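Local coordinates for hypothetical 33.3 KDA protein IN ade3-ser2 intergenic region (Saccharomyces cerevisiae, PDB 1ODF) that probably acts as an ATP-dependent kinase whose specificity is not yet known, with a fold closely resembling that of bacterial pantothenate kinase, at residues Ser42-Thr47 with Ile157-Phe162; Ser69-Tyr74 with Gly100-Lys105; Arg96-Thr101 with Asp246-Ser251. All coordinates share one frame; numbering follows the deposited sequence.

Overall arrangement
All three contacts are largely buried and lie about one end of the parallel part of the main sheet. Contact 1 is nearest the middle of the chain, joining the probable P-loop and the start of helix 44-59 to strand 155-160. Contact 2, nested within the loop that contact 1 closes, is joined to it by the backbones of E159 and I70. Contact 3 is farther out and shares G100 and T101 with contact 2; W161 of contact 1 packs on its Y248 and L98. The chemistry changes accordingly: backbone amides on a sulfate in 42-47, a histidine-carboxylate pair in contact 2, and in contact 3 a leucine against a tyrosine ring, a guanidinium face and a backbone carbonyl. Contacts 2 and 3 touch a second sulfate.

Contact 1. Residues Ser42-Thr47 with Ile157-Phe162; sequences SGKSFT and ILEGWF. With SO4 (sulfate ion), chain B.
K44 and E159 meet through carbon and carboxylate, their side chains crossing at about a right angle. The approach is by the methylenes of the lysine: CE of K44 lies 3.0 Å from OE2 of E159, whereas NZ of K44 is 4.4 Å from that oxygen, too far for a salt bridge. The ammonium group passes on to the backbone, donating to G38 O, and its NZ rests 3.5 Å from CB of W161, whose side chain runs alongside. The chain of E159 is bent at chi2 (85°), which turns its carboxylate to the start of helix 44-59; there OE2 of E159 also comes 3.5 Å from OG of S45.

Anion binding occupies the first segment. G43, at the N-cap position, gives its N to O1 of the sulfate at 2.7 Å, and S45 N reaches sulfate O4 at 2.9 Å in a nearly straight bond (167°). G41 N adds a further amide, and OG of S45 lies 3.1 Å from sulfate O4. The ion thus sits at the amino end of the helix, where the helix dipole would probably assist it.

G43, K44 and S45 fit a Walker A P-loop within the predicted ATP site, so the sulfate plausibly marks a nucleotide phosphate position; E159 lies beside it against the K44 methylenes and S45 OG, its role not established.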
loop_
_atom_site.group_PDB
_atom_site.type_symbol
_atom_site.label_atom_id
_atom_site.label_comp_id
_atom_site.label_asym_id
_atom_site.label_seq_id
_atom_site.Cartn_x
_atom_site.Cartn_y
_atom_site.Cartn_z
ATOM N N SER A 42 5.591 7.996 5.958
ATOM C CA SER A 42 6.947 7.762 5.473
ATOM C C SER A 42 7.245 8.507 4.172
ATOM O O SER A 42 8.411 8.718 3.829
ATOM C CB SER A 42 7.181 6.261 5.270
ATOM O OG SER A 42 6.345 5.744 4.247
ATOM N N GLY A 43 6.197 8.899 3.450
ATOM C CA GLY A 43 6.389 9.603 2.197
ATOM C C GLY A 43 6.355 8.686 0.980
ATOM O O GLY A 43 6.551 9.136 -0.156
ATOM N N LYS A 44 6.093 7.399 1.217
ATOM C CA LYS A 44 6.036 6.399 0.149
ATOM C C LYS A 44 5.012 6.761 -0.931
ATOM O O LYS A 44 5.212 6.470 -2.117
ATOM C CB LYS A 44 5.723 5.013 0.745
ATOM C CG LYS A 44 4.497 4.968 1.660
ATOM C CD LYS A 44 3.324 4.232 1.022
ATOM C CE LYS A 44 2.019 4.587 1.724
ATOM N NZ LYS A 44 2.131 4.475 3.206
ATOM N N SER A 45 3.924 7.406 -0.525
ATOM C CA SER A 45 2.896 7.799 -1.481
ATOM C C SER A 45 3.439 8.803 -2.487
ATOM O O SER A 45 3.259 8.641 -3.701
ATOM C CB SER A 45 1.699 8.406 -0.757
ATOM O OG SER A 45 1.089 7.440 0.065
ATOM N N PHE A 46 4.090 9.845 -1.980
ATOM C CA PHE A 46 4.667 10.861 -2.846
ATOM C C PHE A 46 5.734 10.221 -3.744
ATOM O O PHE A 46 5.798 10.501 -4.942
ATOM C CB PHE A 46 5.293 11.981 -2.002
ATOM C CG PHE A 46 5.990 13.045 -2.815
ATOM C CD1 PHE A 46 5.254 13.976 -3.548
ATOM C CD2 PHE A 46 7.381 13.113 -2.852
ATOM C CE1 PHE A 46 5.893 14.960 -4.305
ATOM C CE2 PHE A 46 8.031 14.098 -3.608
ATOM C CZ PHE A 46 7.285 15.022 -4.335
ATOM N N THR A 47 6.562 9.350 -3.171
ATOM C CA THR A 47 7.611 8.696 -3.951
ATOM C C THR A 47 7.055 7.851 -5.109
ATOM O O THR A 47 7.598 7.873 -6.225
ATOM C CB THR A 47 8.499 7.810 -3.056
ATOM O OG1 THR A 47 9.038 8.599 -1.989
ATOM C CG2 THR A 47 9.652 7.222 -3.861
ATOM N N ILE A 157 1.815 0.141 -11.039
ATOM C CA ILE A 157 2.297 0.628 -9.762
ATOM C C ILE A 157 1.182 0.621 -8.730
ATOM O O ILE A 157 0.149 1.255 -8.924
ATOM C CB ILE A 157 2.842 2.074 -9.913
ATOM C CG1 ILE A 157 3.944 2.092 -10.975
ATOM C CG2 ILE A 157 3.367 2.593 -8.584
ATOM C CD1 ILE A 157 4.514 3.468 -11.243
ATOM N N LEU A 158 1.387 -0.117 -7.644
ATOM C CA LEU A 158 0.410 -0.178 -6.563
ATOM C C LEU A 158 1.143 0.200 -5.269
ATOM O O LEU A 158 2.295 -0.203 -5.062
ATOM C CB LEU A 158 -0.193 -1.584 -6.445
ATOM C CG LEU A 158 -1.280 -1.758 -5.372
ATOM C CD1 LEU A 158 -2.511 -0.918 -5.735
ATOM C CD2 LEU A 158 -1.644 -3.225 -5.244
ATOM N N GLU A 159 0.483 0.976 -4.411
ATOM C CA GLU A 159 1.104 1.406 -3.163
ATOM C C GLU A 159 0.142 1.409 -1.984
ATOM O O GLU A 159 -1.039 1.723 -2.131
ATOM C CB GLU A 159 1.705 2.802 -3.332
ATOM C CG GLU A 159 0.678 3.921 -3.441
ATOM C CD GLU A 159 0.195 4.433 -2.084
ATOM O OE1 GLU A 159 -0.849 5.114 -2.062
ATOM O OE2 GLU A 159 0.851 4.170 -1.045
ATOM N N GLY A 160 0.676 1.055 -0.815
ATOM C CA GLY A 160 -0.098 1.013 0.412
ATOM C C GLY A 160 0.839 0.885 1.605
ATOM O O GLY A 160 2.008 0.510 1.456
ATOM N N TRP A 161 0.324 1.186 2.795
ATOM C CA TRP A 161 1.123 1.117 4.014
ATOM C C TRP A 161 1.302 -0.311 4.532
ATOM O O TRP A 161 2.173 -0.555 5.366
ATOM C CB TRP A 161 0.504 1.994 5.124
ATOM C CG TRP A 161 -0.842 1.523 5.563
ATOM C CD1 TRP A 161 -2.048 1.845 5.006
ATOM C CD2 TRP A 161 -1.114 0.547 6.571
ATOM N NE1 TRP A 161 -3.057 1.119 5.603
ATOM C CE2 TRP A 161 -2.509 0.312 6.564
ATOM C CE3 TRP A 161 -0.314 -0.163 7.478
ATOM C CZ2 TRP A 161 -3.116 -0.603 7.423
ATOM C CZ3 TRP A 161 -0.918 -1.066 8.328
ATOM C CH2 TRP A 161 -2.306 -1.280 8.294
ATOM N N PHE A 162 0.490 -1.249 4.044
ATOM C CA PHE A 162 0.587 -2.642 4.485
ATOM C C PHE A 162 0.861 -3.664 3.366
ATOM O O PHE A 162 0.717 -4.872 3.569
ATOM C CB PHE A 162 -0.688 -3.038 5.236
ATOM C CG PHE A 162 -1.918 -3.080 4.366
ATOM C CD1 PHE A 162 -2.327 -4.276 3.767
ATOM C CD2 PHE A 162 -2.669 -1.929 4.144
ATOM C CE1 PHE A 162 -3.472 -4.326 2.960
ATOM C CE2 PHE A 162 -3.822 -1.963 3.334
ATOM C CZ PHE A 162 -4.224 -3.166 2.741
HETATM S S SO4 B . 2.592 8.757 3.134
HETATM O O1 SO4 B . 3.597 9.540 3.876
HETATM O O2 SO4 B . 1.678 8.098 4.085
HETATM O O3 SO4 B . 1.818 9.664 2.277
HETATM O O4 SO4 B . 3.273 7.751 2.291
#

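Contact 2. Residues Ser69-Tyr74 with Gly100-Lys105; sequences SIDDFY and GTHDMK. With SO4 (sulfate ion), chain C.
H102 and D71 are brought together by similar first torsions: CG lies opposite the carbonyl carbon in both, with chi1 -67° in H102 and -72° in D71. The imidazole NE2 of H102 donates to OD2 of D71 at 2.9 Å, using the anti lone pair of that oxygen. Carboxylate and ring are nearly coplanar and the oxygen lies in the ring plane, so the bond helps hold both groups in one plane. At the other end of the ring, ND1 of H102 is hydrogen-bonded to the hydroxyl of Y192.

Both faces of the imidazole are covered. CG1 of I70 sits over one, 4.0 Å from the ring centroid, as a CH-pi contact. The Y74 ring lies against the opposite face, its plane tilted by just 16° but slid so far that the two rings barely overlap; CE2 of Y74 is 3.4 Å from NE2 of H102. The edge of the Y74 ring also meets T101, with CD2 of Y74 3.5 Å from the carbonyl O of T101.

Backbone links complete the join. N of D103 donates to O of F73 at 2.7 Å, almost straight, beside a single bridge between Y74 and H102. D103 is the N-cap of helix 104-114, its OD2 accepting from L106 N, while OD1 forms a salt bridge with R142.

Farther out, OH of Y74 donates to O2 of the sulfate at 3.0 Å, and the same ion is bound by R96. In this probable P-loop kinase fold the ST turn at S69 ends strand 65-69, the turn after it supplies D71 and the anion-binding Y74, and the segment entering helix 104-114 brings the buried H102, an arrangement consistent with a wall of the cleft beside the predicted ATP site.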
loop_
_atom_site.group_PDB
_atom_site.type_symbol
_atom_site.label_atom_id
_atom_site.label_comp_id
_atom_site.label_asym_id
_atom_site.label_seq_id
_atom_site.Cartn_x
_atom_site.Cartn_y
_atom_site.Cartn_z
ATOM N N SER A 69 -3.484 3.416 -5.643
ATOM C CA SER A 69 -3.212 3.317 -4.220
ATOM C C SER A 69 -4.185 2.224 -3.812
ATOM O O SER A 69 -5.291 2.148 -4.348
ATOM C CB SER A 69 -3.578 4.606 -3.489
ATOM O OG SER A 69 -3.889 4.330 -2.130
ATOM N N ILE A 70 -3.787 1.359 -2.895
ATOM C CA ILE A 70 -4.705 0.313 -2.473
ATOM C C ILE A 70 -6.008 0.934 -1.947
ATOM O O ILE A 70 -7.078 0.336 -2.062
ATOM C CB ILE A 70 -4.065 -0.598 -1.380
ATOM C CG1 ILE A 70 -5.023 -1.736 -1.013
ATOM C CG2 ILE A 70 -3.697 0.226 -0.155
ATOM C CD1 ILE A 70 -5.291 -2.718 -2.148
ATOM N N ASP A 71 -5.934 2.143 -1.400
ATOM C CA ASP A 71 -7.138 2.781 -0.872
ATOM C C ASP A 71 -8.137 3.205 -1.950
ATOM O O ASP A 71 -9.289 3.522 -1.651
ATOM C CB ASP A 71 -6.760 3.945 0.027
ATOM C CG ASP A 71 -6.173 3.478 1.345
ATOM O OD1 ASP A 71 -5.531 4.295 2.039
ATOM O OD2 ASP A 71 -6.359 2.286 1.690
ATOM N N ASP A 72 -7.697 3.189 -3.203
ATOM C CA ASP A 72 -8.574 3.506 -4.315
ATOM C C ASP A 72 -9.670 2.438 -4.327
ATOM O O ASP A 72 -10.755 2.648 -4.879
ATOM C CB ASP A 72 -7.825 3.419 -5.649
ATOM C CG ASP A 72 -6.883 4.579 -5.881
ATOM O OD1 ASP A 72 -6.887 5.535 -5.074
ATOM O OD2 ASP A 72 -6.146 4.533 -6.893
ATOM N N PHE A 73 -9.371 1.290 -3.720
ATOM C CA PHE A 73 -10.307 0.169 -3.679
ATOM C C PHE A 73 -11.093 0.016 -2.386
ATOM O O PHE A 73 -11.581 -1.075 -2.088
ATOM C CB PHE A 73 -9.575 -1.152 -3.971
ATOM C CG PHE A 73 -9.137 -1.305 -5.397
ATOM C CD1 PHE A 73 -7.997 -0.659 -5.866
ATOM C CD2 PHE A 73 -9.877 -2.087 -6.282
ATOM C CE1 PHE A 73 -7.597 -0.789 -7.203
ATOM C CE2 PHE A 73 -9.489 -2.224 -7.618
ATOM C CZ PHE A 73 -8.347 -1.572 -8.075
ATOM N N TYR A 74 -11.208 1.088 -1.605
ATOM C CA TYR A 74 -11.987 1.021 -0.364
ATOM C C TYR A 74 -13.420 0.594 -0.707
ATOM O O TYR A 74 -13.906 0.807 -1.830
ATOM C CB TYR A 74 -12.043 2.392 0.332
ATOM C CG TYR A 74 -10.933 2.685 1.332
ATOM C CD1 TYR A 74 -10.417 3.974 1.461
ATOM C CD2 TYR A 74 -10.441 1.698 2.179
ATOM C CE1 TYR A 74 -9.440 4.274 2.408
ATOM C CE2 TYR A 74 -9.458 1.989 3.138
ATOM C CZ TYR A 74 -8.962 3.277 3.248
ATOM O OH TYR A 74 -7.990 3.579 4.193
ATOM N N GLY A 100 -9.371 -5.500 5.110
ATOM C CA GLY A 100 -10.714 -6.010 5.309
ATOM C C GLY A 100 -11.719 -4.931 4.957
ATOM O O GLY A 100 -12.904 -5.207 4.788
ATOM N N THR A 101 -11.238 -3.695 4.838
ATOM C CA THR A 101 -12.095 -2.568 4.495
ATOM C C THR A 101 -11.998 -2.219 3.012
ATOM O O THR A 101 -12.441 -1.145 2.588
ATOM C CB THR A 101 -11.742 -1.309 5.330
ATOM O OG1 THR A 101 -10.393 -0.906 5.053
ATOM C CG2 THR A 101 -11.897 -1.599 6.820
ATOM N N HIS A 102 -11.410 -3.119 2.227
ATOM C CA HIS A 102 -11.291 -2.898 0.792
ATOM C C HIS A 102 -12.178 -3.865 0.010
ATOM O O HIS A 102 -12.501 -4.952 0.479
ATOM C CB HIS A 102 -9.839 -3.059 0.324
ATOM C CG HIS A 102 -8.917 -2.005 0.844
ATOM N ND1 HIS A 102 -8.245 -2.126 2.041
ATOM C CD2 HIS A 102 -8.574 -0.797 0.336
ATOM C CE1 HIS A 102 -7.523 -1.040 2.245
ATOM N NE2 HIS A 102 -7.706 -0.217 1.227
ATOM N N ASP A 103 -12.558 -3.457 -1.196
ATOM C CA ASP A 103 -13.407 -4.272 -2.054
ATOM C C ASP A 103 -12.562 -5.286 -2.829
ATOM O O ASP A 103 -12.064 -4.992 -3.917
ATOM C CB ASP A 103 -14.170 -3.356 -3.014
ATOM C CG ASP A 103 -15.283 -4.075 -3.743
ATOM O OD1 ASP A 103 -16.131 -3.384 -4.342
ATOM O OD2 ASP A 103 -15.305 -5.326 -3.717
ATOM N N MET A 104 -12.415 -6.481 -2.263
ATOM C CA MET A 104 -11.605 -7.530 -2.878
ATOM C C MET A 104 -12.190 -8.080 -4.164
ATOM O O MET A 104 -11.451 -8.404 -5.095
ATOM C CB MET A 104 -11.390 -8.683 -1.895
ATOM C CG MET A 104 -10.840 -8.244 -0.550
ATOM S SD MET A 104 -9.471 -7.079 -0.736
ATOM C CE MET A 104 -8.191 -8.166 -1.434
ATOM N N LYS A 105 -13.513 -8.189 -4.220
ATOM C CA LYS A 105 -14.165 -8.713 -5.413
ATOM C C LYS A 105 -13.818 -7.831 -6.595
ATOM O O LYS A 105 -13.495 -8.321 -7.681
ATOM C CB LYS A 105 -15.684 -8.760 -5.222
ATOM C CG LYS A 105 -16.309 -10.107 -5.588
ATOM C CD LYS A 105 -15.589 -11.256 -4.877
ATOM C CE LYS A 105 -16.237 -12.612 -5.152
ATOM N NZ LYS A 105 -17.589 -12.740 -4.522
HETATM S S SO4 C . -7.554 7.148 5.870
HETATM O O1 SO4 C . -8.182 6.701 7.126
HETATM O O2 SO4 C . -8.202 6.471 4.738
HETATM O O3 SO4 C . -7.701 8.609 5.729
HETATM O O4 SO4 C . -6.121 6.807 5.892
#

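Contact 3. Residues Arg96-Thr101 with Asp246-Ser251; sequences RGLPGT and DRYMPS. With SO4 (sulfate ion), chain C.
L98 reaches from its loop onto the start of helix 249-262 and the residues just before it, where R247, Y248 and S251 receive it. From CB the chain turns with chi1 at -68°, which carries the branch toward the second segment. CG then stands 3.9 Å from the carbonyl O of R247. Of the two methyls, CD1 makes more of the contacts: it is 3.5 Å from O of R247 and 3.9 Å from CD1 of Y248, with OG of S251 and the ring of W161 also close. CD2 lies over one face of the R247 guanidinium, 3.7 Å from NH2, set toward the rim.

The backbone next to L98 follows the same surface. CA of G97 rests 3.6 Å from OH of Y248, and the edge of the R247 guanidinium faces the carbonyl of R96 without a well-formed bond.

The R96 side chain leaves the backbone away from 246-251, and its guanidinium holds the sulfate by its edge: NE of R96 meets sulfate O2 at 3.0 Å and NH2 meets O3, both nearly straight. NH1 of R96 donates to G138 O.

T101 N to L98 O closes a type II beta turn with P99 and G100 at its corners, the classic Pro-Gly form; T101 OG1, 2.6 Å from L98 O, reinforces it. This turn, between helices 77-86 and 104-114, packs near Y248, itself close to Q40 of the predicted ATP site.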
loop_
_atom_site.group_PDB
_atom_site.type_symbol
_atom_site.label_atom_id
_atom_site.label_comp_id
_atom_site.label_asym_id
_atom_site.label_seq_id
_atom_site.Cartn_x
_atom_site.Cartn_y
_atom_site.Cartn_z
ATOM N N ARG A 96 -13.570 2.715 7.385
ATOM C CA ARG A 96 -12.496 2.392 6.452
ATOM C C ARG A 96 -11.148 2.456 7.166
ATOM O O ARG A 96 -10.999 3.159 8.164
ATOM C CB ARG A 96 -12.493 3.383 5.285
ATOM C CG ARG A 96 -12.021 4.788 5.662
ATOM C CD ARG A 96 -11.893 5.691 4.436
ATOM N NE ARG A 96 -11.137 6.908 4.730
ATOM C CZ ARG A 96 -11.677 8.083 5.049
ATOM N NH1 ARG A 96 -12.996 8.228 5.109
ATOM N NH2 ARG A 96 -10.887 9.112 5.328
ATOM N N GLY A 97 -10.170 1.715 6.658
ATOM C CA GLY A 97 -8.857 1.743 7.271
ATOM C C GLY A 97 -8.005 0.490 7.164
ATOM O O GLY A 97 -7.149 0.381 6.289
ATOM N N LEU A 98 -8.240 -0.461 8.058
ATOM C CA LEU A 98 -7.457 -1.687 8.102
ATOM C C LEU A 98 -7.795 -2.705 7.021
ATOM O O LEU A 98 -8.813 -2.590 6.333
ATOM C CB LEU A 98 -7.623 -2.362 9.471
ATOM C CG LEU A 98 -7.052 -1.709 10.735
ATOM C CD1 LEU A 98 -5.551 -1.488 10.555
ATOM C CD2 LEU A 98 -7.765 -0.383 11.021
ATOM N N PRO A 99 -6.929 -3.723 6.860
ATOM C CA PRO A 99 -7.169 -4.764 5.863
ATOM C C PRO A 99 -8.564 -5.329 6.153
ATOM O O PRO A 99 -8.898 -5.602 7.308
ATOM C CB PRO A 99 -6.073 -5.777 6.161
ATOM C CG PRO A 99 -4.957 -4.925 6.648
ATOM C CD PRO A 99 -5.655 -3.960 7.561
ATOM N N GLY A 100 -9.371 -5.500 5.110
ATOM C CA GLY A 100 -10.714 -6.010 5.309
ATOM C C GLY A 100 -11.719 -4.931 4.957
ATOM O O GLY A 100 -12.904 -5.207 4.788
ATOM N N THR A 101 -11.238 -3.695 4.838
ATOM C CA THR A 101 -12.095 -2.568 4.495
ATOM C C THR A 101 -11.998 -2.219 3.012
ATOM O O THR A 101 -12.441 -1.145 2.588
ATOM C CB THR A 101 -11.742 -1.309 5.330
ATOM O OG1 THR A 101 -10.393 -0.906 5.053
ATOM C CG2 THR A 101 -11.897 -1.599 6.820
ATOM N N ASP A 246 -3.293 4.310 16.938
ATOM C CA ASP A 246 -3.381 3.083 17.722
ATOM C C ASP A 246 -4.094 1.981 16.941
ATOM O O ASP A 246 -3.879 0.796 17.186
ATOM C CB ASP A 246 -4.125 3.342 19.044
ATOM C CG ASP A 246 -3.244 4.016 20.097
ATOM O OD1 ASP A 246 -3.769 4.425 21.154
ATOM O OD2 ASP A 246 -2.026 4.137 19.871
ATOM N N ARG A 247 -4.954 2.378 16.008
ATOM C CA ARG A 247 -5.685 1.416 15.193
ATOM C C ARG A 247 -4.751 0.645 14.258
ATOM O O ARG A 247 -5.035 -0.492 13.892
ATOM C CB ARG A 247 -6.752 2.131 14.361
ATOM C CG ARG A 247 -8.050 2.405 15.094
ATOM C CD ARG A 247 -8.802 3.571 14.463
ATOM N NE ARG A 247 -9.018 3.427 13.021
ATOM C CZ ARG A 247 -9.887 2.587 12.461
ATOM N NH1 ARG A 247 -10.639 1.794 13.220
ATOM N NH2 ARG A 247 -10.020 2.562 11.138
ATOM N N TYR A 248 -3.636 1.263 13.883
ATOM C CA TYR A 248 -2.684 0.638 12.971
ATOM C C TYR A 248 -1.489 -0.040 13.645
ATOM O O TYR A 248 -0.918 -0.981 13.099
ATOM C CB TYR A 248 -2.177 1.680 11.977
ATOM C CG TYR A 248 -3.258 2.245 11.090
ATOM C CD1 TYR A 248 -3.461 1.748 9.804
ATOM C CD2 TYR A 248 -4.081 3.285 11.533
ATOM C CE1 TYR A 248 -4.456 2.272 8.974
ATOM C CE2 TYR A 248 -5.079 3.815 10.716
ATOM C CZ TYR A 248 -5.260 3.305 9.436
ATOM O OH TYR A 248 -6.243 3.823 8.619
ATOM N N MET A 249 -1.115 0.440 14.827
ATOM C CA MET A 249 0.017 -0.122 15.558
ATOM C C MET A 249 0.024 -1.643 15.738
ATOM O O MET A 249 1.079 -2.271 15.653
ATOM C CB MET A 249 0.133 0.548 16.926
ATOM C CG MET A 249 0.876 1.862 16.893
ATOM S SD MET A 249 2.568 1.604 16.358
ATOM C CE MET A 249 2.693 2.873 15.120
ATOM N N PRO A 250 -1.143 -2.255 16.014
ATOM C CA PRO A 250 -1.138 -3.716 16.183
ATOM C C PRO A 250 -0.609 -4.409 14.919
ATOM O O PRO A 250 0.221 -5.322 14.993
ATOM C CB PRO A 250 -2.604 -4.036 16.462
ATOM C CG PRO A 250 -3.075 -2.797 17.188
ATOM C CD PRO A 250 -2.455 -1.686 16.374
ATOM N N SER A 251 -1.083 -3.956 13.763
ATOM C CA SER A 251 -0.642 -4.521 12.491
ATOM C C SER A 251 0.868 -4.371 12.328
ATOM O O SER A 251 1.554 -5.312 11.945
ATOM C CB SER A 251 -1.351 -3.829 11.330
ATOM O OG SER A 251 -2.724 -4.152 11.332
HETATM S S SO4 C . -7.554 7.148 5.870
HETATM O O1 SO4 C . -8.182 6.701 7.126
HETATM O O2 SO4 C . -8.202 6.471 4.738
HETATM O O3 SO4 C . -7.701 8.609 5.729
HETATM O O4 SO4 C . -6.121 6.807 5.892
#